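Local coordinates for protein Hen1 (Anabaena variabilis, PDB 3JWH) that methylates, through its methyltransferase domain, the 2'-hydroxyl of the 3'-terminal nucleotide of RNA, probably drawing the methyl group from S-adenosyl-L-methionine, at residues A131-I135 against V206-R210; K45-K49 against R75-P79. All blocks are in the same frame, centred on the assembly; numbering follows the deposited sequence.

Interaction 1 (A131-I135 against V206-R210); sequences AQPKI and VFIHR
Phe207 meets the 131-135 segment through its backbone: its O takes a CA-H...O contact from Ile135 CA at 3.5 Å. Its ring turns elsewhere, meeting Phe128 of helix 117-131 edge-to-face. Ile208 comes next and pairs with Ile135 as an antiparallel, non-hydrogen-bonded bridge, the two CA atoms 4.9 Å apart. Their side chains lie alongside each other and point the same way. Because Ile135 has chi2 at -53°, its CD1 folds back to touch Ile208 CG1 at 3.6 Å. This is where strand 135-141 begins beside the antiparallel strand 202-209, the last strand of the Rossmann-like methyltransferase sheet, which slots in between 135-141 and 184-188. His209 N then donates to Lys134 O (2.8 Å, N-H...O 159°). With CG anti to the backbone N (chi1 -163°), the His209 ring swings toward the extended Gln132 chain, and its CD2 sits 3.5 Å from Gln132 CG. The Gln132 amide lies at the ring edge, nearly coplanar with the imidazole. His209 ND1 donates to a lone pair of Arg210 O at 2.5 Å, nearly in the ring plane, which helps fix the ring's rotation. Tyr184 packs edge-to-face on this ring and hydrogen-bonds Pro133 O. With an alanine at His209, the Gln132 chain would probably lose the ring it lies against and be freer to turn, and Tyr184 would lose an edge-to-face partner.

Interaction 2 (K45-K49 against R75-P79); sequences KILLK and RLRLP
Leu76 sets its isobutyl group against the side chains of Lys45 and Lys49, one turn apart on helix 42-49. Its CD2 does most of the touching: it lies 3.4 Å from Lys45 CE and 3.3 Å from Lys49 CD, both tighter than usual carbon contacts. The Lys49 chain runs across Leu76 at about a right angle, and a bend at chi3 (-63°) turns it just beyond the CD that meets the leucine methyl. Leu76 CD1 also meets Lys49 CG, at 3.6 Å, and reaches on to Leu48 CD1 at 4.1 Å. In the methyltransferase fold, helix 42-49 follows the glycine-bearing turn that holds S-adenosyl-L-homocysteine, whereas 75-79 is the loop leaving helix 63-73, so the contact ties together the helices after two neighbouring strands. Leu78 settles on the last residues of the 45-49 segment. Its CD1 meets Leu48 CD1 at 3.8 Å, and its CD2 lies 4.0 Å from Lys49 CA. Trp83 of helix 80-83 touches both Leu48 and Leu76, extending this apolar patch. Lys45 is the third main contributor: its extended chain passes obliquely over Leu76, touching CD2 with CG and CE, and also reaches Arg72 and Leu73 of helix 63-73. Its amine ends 5.3 Å from Arg75, measured NZ to NH1, like charges that probably repel mildly. Arg85 hydrogen-bonds Leu48 O.

In the fold
Along the chain, interaction 2 closes before interaction 1 opens; their centres lie 26 Å apart, the nearest atoms about 11 Å, and they do not touch. Interaction 2 joins helix 42-49 to the loop after helix 63-73, beside the half of the sheet built from strands 32-36, 55-60 and 86-90. Interaction 1 lies in the other half, where strand 135-141 starts beside antiparallel strand 202-209. The cofactor product sits at the C-terminal ends of the parallel strands, about 9 Å from the Lys45 side chain. Interaction 1 is at the opposite, N-terminal end of the parallel strands; none of the residues that touch in either contact lines the cofactor pocket.

Interaction 1 (A131-I135 against V206-R210)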
loop_
_atom_site.group_PDB
_atom_site.type_symbol
_atom_site.label_atom_id
_atom_site.label_comp_id
_atom_site.label_asym_id
_atom_site.label_seq_id
_atom_site.Cartn_x
_atom_site.Cartn_y
_atom_site.Cartn_z
ATOM N N ALA A 131 6.663 -8.349 10.031
ATOM C CA ALA A 131 6.312 -9.028 8.781
ATOM C C ALA A 131 7.546 -9.149 7.893
ATOM O O ALA A 131 7.906 -10.231 7.438
ATOM C CB ALA A 131 5.211 -8.256 8.057
ATOM N N GLN A 132 8.198 -8.013 7.675
ATOM C CA GLN A 132 9.397 -7.928 6.871
ATOM C C GLN A 132 9.275 -8.576 5.499
ATOM O O GLN A 132 10.070 -9.433 5.146
ATOM C CB GLN A 132 10.577 -8.538 7.633
ATOM C CG GLN A 132 11.938 -8.010 7.221
ATOM C CD GLN A 132 13.030 -8.336 8.239
ATOM O OE1 GLN A 132 12.785 -8.357 9.443
ATOM N NE2 GLN A 132 14.235 -8.560 7.760
ATOM N N PRO A 133 8.268 -8.177 4.696
ATOM C CA PRO A 133 8.175 -8.797 3.379
ATOM C C PRO A 133 9.322 -8.324 2.460
ATOM O O PRO A 133 10.013 -7.357 2.766
ATOM C CB PRO A 133 6.781 -8.364 2.877
ATOM C CG PRO A 133 6.553 -7.058 3.573
ATOM C CD PRO A 133 7.145 -7.253 4.952
ATOM N N LYS A 134 9.535 -9.028 1.361
ATOM C CA LYS A 134 10.583 -8.648 0.423
ATOM C C LYS A 134 10.298 -7.263 -0.175
ATOM O O LYS A 134 11.203 -6.438 -0.313
ATOM C CB LYS A 134 10.670 -9.671 -0.707
ATOM C CG LYS A 134 11.856 -9.447 -1.641
ATOM C CD LYS A 134 11.941 -10.510 -2.732
ATOM C CE LYS A 134 13.254 -10.393 -3.503
ATOM N NZ LYS A 134 13.443 -11.521 -4.470
ATOM N N ILE A 135 9.036 -7.014 -0.497
ATOM C CA ILE A 135 8.626 -5.748 -1.104
ATOM C C ILE A 135 7.587 -5.013 -0.282
ATOM O O ILE A 135 6.685 -5.636 0.264
ATOM C CB ILE A 135 7.993 -5.980 -2.511
ATOM C CG1 ILE A 135 8.984 -6.678 -3.431
ATOM C CG2 ILE A 135 7.509 -4.661 -3.105
ATOM C CD1 ILE A 135 10.302 -5.976 -3.515
ATOM N N VAL A 206 8.870 2.463 -3.176
ATOM C CA VAL A 206 8.992 1.031 -3.347
ATOM C C VAL A 206 10.230 0.608 -2.555
ATOM O O VAL A 206 11.356 0.919 -2.943
ATOM C CB VAL A 206 9.160 0.646 -4.839
ATOM C CG1 VAL A 206 9.336 -0.853 -4.970
ATOM C CG2 VAL A 206 7.926 1.079 -5.636
ATOM N N PHE A 207 10.008 -0.059 -1.423
ATOM C CA PHE A 207 11.092 -0.546 -0.578
ATOM C C PHE A 207 11.412 -1.976 -0.963
ATOM O O PHE A 207 10.515 -2.807 -1.098
ATOM C CB PHE A 207 10.691 -0.544 0.895
ATOM C CG PHE A 207 10.472 0.812 1.473
ATOM C CD1 PHE A 207 11.519 1.504 2.068
ATOM C CD2 PHE A 207 9.201 1.362 1.501
ATOM C CE1 PHE A 207 11.296 2.706 2.689
ATOM C CE2 PHE A 207 8.969 2.561 2.118
ATOM C CZ PHE A 207 10.009 3.237 2.715
ATOM N N ILE A 208 12.688 -2.272 -1.140
ATOM C CA ILE A 208 13.075 -3.629 -1.476
ATOM C C ILE A 208 14.012 -4.130 -0.384
ATOM O O ILE A 208 14.978 -3.453 -0.012
ATOM C CB ILE A 208 13.762 -3.701 -2.844
ATOM C CG1 ILE A 208 12.750 -3.331 -3.933
ATOM C CG2 ILE A 208 14.303 -5.111 -3.098
ATOM C CD1 ILE A 208 13.314 -3.382 -5.330
ATOM N N HIS A 209 13.716 -5.312 0.144
ATOM C CA HIS A 209 14.535 -5.860 1.210
ATOM C C HIS A 209 15.930 -6.189 0.716
ATOM O O HIS A 209 16.108 -6.687 -0.385
ATOM C CB HIS A 209 13.888 -7.127 1.800
ATOM C CG HIS A 209 14.444 -7.522 3.132
ATOM N ND1 HIS A 209 15.750 -7.933 3.306
ATOM C CD2 HIS A 209 13.892 -7.499 4.368
ATOM C CE1 HIS A 209 15.978 -8.134 4.592
ATOM N NE2 HIS A 209 14.866 -7.880 5.257
ATOM N N ARG A 210 16.925 -5.886 1.535
ATOM C CA ARG A 210 18.292 -6.208 1.189
ATOM C C ARG A 210 18.484 -7.734 1.213
ATOM O O ARG A 210 17.768 -8.446 1.922
ATOM C CB ARG A 210 19.232 -5.540 2.189
ATOM C CG ARG A 210 19.188 -4.024 2.120
ATOM C CD ARG A 210 20.037 -3.357 3.201
ATOM N NE ARG A 210 19.873 -1.908 3.146
ATOM C CZ ARG A 210 19.852 -1.113 4.205
ATOM N NH1 ARG A 210 19.997 -1.617 5.423
ATOM N NH2 ARG A 210 19.646 0.187 4.051
#

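Interaction 2 (K45-K49 against R75-P79)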
loop_
_atom_site.group_PDB
_atom_site.type_symbol
_atom_site.label_atom_id
_atom_site.label_comp_id
_atom_site.label_asym_id
_atom_site.label_seq_id
_atom_site.Cartn_x
_atom_site.Cartn_y
_atom_site.Cartn_z
ATOM N N LYS A 45 -9.895 -5.420 -5.482
ATOM C CA LYS A 45 -10.725 -5.803 -6.630
ATOM C C LYS A 45 -9.864 -6.042 -7.867
ATOM O O LYS A 45 -10.033 -7.035 -8.577
ATOM C CB LYS A 45 -11.762 -4.715 -6.921
ATOM C CG LYS A 45 -12.701 -5.047 -8.070
ATOM C CD LYS A 45 -13.926 -4.145 -8.081
ATOM C CE LYS A 45 -15.035 -4.749 -8.935
ATOM N NZ LYS A 45 -16.305 -3.958 -8.872
ATOM N N ILE A 46 -8.925 -5.130 -8.110
ATOM C CA ILE A 46 -8.022 -5.234 -9.247
ATOM C C ILE A 46 -7.076 -6.441 -9.167
ATOM O O ILE A 46 -6.805 -7.078 -10.173
ATOM C CB ILE A 46 -7.203 -3.910 -9.404
ATOM C CG1 ILE A 46 -8.128 -2.806 -9.929
ATOM C CG2 ILE A 46 -6.033 -4.100 -10.373
ATOM C CD1 ILE A 46 -7.582 -1.409 -9.750
ATOM N N LEU A 47 -6.576 -6.765 -7.976
ATOM C CA LEU A 47 -5.678 -7.909 -7.830
ATOM C C LEU A 47 -6.396 -9.259 -7.986
ATOM O O LEU A 47 -5.878 -10.185 -8.611
ATOM C CB LEU A 47 -4.993 -7.875 -6.455
ATOM C CG LEU A 47 -4.127 -6.671 -6.081
ATOM C CD1 LEU A 47 -3.428 -6.951 -4.750
ATOM C CD2 LEU A 47 -3.098 -6.398 -7.180
ATOM N N LEU A 48 -7.585 -9.368 -7.404
ATOM C CA LEU A 48 -8.361 -10.603 -7.451
ATOM C C LEU A 48 -8.749 -10.960 -8.886
ATOM O O LEU A 48 -8.748 -12.132 -9.274
ATOM C CB LEU A 48 -9.634 -10.454 -6.613
ATOM C CG LEU A 48 -10.043 -11.561 -5.623
ATOM C CD1 LEU A 48 -11.573 -11.621 -5.581
ATOM C CD2 LEU A 48 -9.467 -12.916 -6.010
ATOM N N LYS A 49 -9.087 -9.943 -9.666
ATOM C CA LYS A 49 -9.482 -10.125 -11.062
ATOM C C LYS A 49 -8.310 -10.560 -11.919
ATOM O O LYS A 49 -8.496 -11.244 -12.910
ATOM C CB LYS A 49 -10.049 -8.822 -11.644
ATOM C CG LYS A 49 -11.391 -8.409 -11.084
ATOM C CD LYS A 49 -11.852 -7.073 -11.671
ATOM C CE LYS A 49 -10.902 -5.946 -11.286
ATOM N NZ LYS A 49 -11.349 -4.614 -11.782
ATOM N N ARG A 75 -19.138 -8.515 -6.754
ATOM C CA ARG A 75 -19.740 -8.120 -8.014
ATOM C C ARG A 75 -18.912 -8.717 -9.154
ATOM O O ARG A 75 -19.268 -8.597 -10.327
ATOM C CB ARG A 75 -19.797 -6.594 -8.115
ATOM C CG ARG A 75 -20.706 -5.952 -7.059
ATOM C CD ARG A 75 -20.555 -4.438 -7.033
ATOM N NE ARG A 75 -21.355 -3.812 -5.980
ATOM C CZ ARG A 75 -21.257 -2.529 -5.635
ATOM N NH1 ARG A 75 -20.390 -1.739 -6.258
ATOM N NH2 ARG A 75 -22.021 -2.036 -4.668
ATOM N N LEU A 76 -17.817 -9.380 -8.796
ATOM C CA LEU A 76 -16.944 -10.008 -9.780
ATOM C C LEU A 76 -17.422 -11.409 -10.147
ATOM O O LEU A 76 -18.067 -12.095 -9.354
ATOM C CB LEU A 76 -15.516 -10.117 -9.246
ATOM C CG LEU A 76 -14.786 -8.836 -8.850
ATOM C CD1 LEU A 76 -13.437 -9.198 -8.272
ATOM C CD2 LEU A 76 -14.618 -7.935 -10.045
ATOM N N ARG A 77 -17.095 -11.825 -11.361
ATOM C CA ARG A 77 -17.441 -13.149 -11.846
ATOM C C ARG A 77 -16.079 -13.764 -12.072
ATOM O O ARG A 77 -15.267 -13.222 -12.819
ATOM C CB ARG A 77 -18.235 -13.048 -13.147
ATOM C CG ARG A 77 -19.547 -12.297 -12.970
ATOM C CD ARG A 77 -20.491 -13.087 -12.067
ATOM N NE ARG A 77 -21.242 -12.231 -11.149
ATOM C CZ ARG A 77 -22.170 -11.347 -11.513
ATOM N NH1 ARG A 77 -22.484 -11.187 -12.795
ATOM N NH2 ARG A 77 -22.781 -10.617 -10.586
ATOM N N LEU A 78 -15.813 -14.880 -11.405
ATOM C CA LEU A 78 -14.509 -15.501 -11.521
ATOM C C LEU A 78 -14.546 -17.012 -11.447
ATOM O O LEU A 78 -15.519 -17.603 -10.980
ATOM C CB LEU A 78 -13.607 -15.002 -10.395
ATOM C CG LEU A 78 -13.302 -13.521 -10.204
ATOM C CD1 LEU A 78 -12.898 -13.288 -8.752
ATOM C CD2 LEU A 78 -12.187 -13.097 -11.147
ATOM N N PRO A 79 -13.480 -17.660 -11.914
ATOM C CA PRO A 79 -13.434 -19.128 -11.856
ATOM C C PRO A 79 -13.389 -19.502 -10.368
ATOM O O PRO A 79 -12.934 -18.702 -9.542
ATOM C CB PRO A 79 -12.120 -19.471 -12.546
ATOM C CG PRO A 79 -11.806 -18.239 -13.383
ATOM C CD PRO A 79 -12.267 -17.106 -12.533
#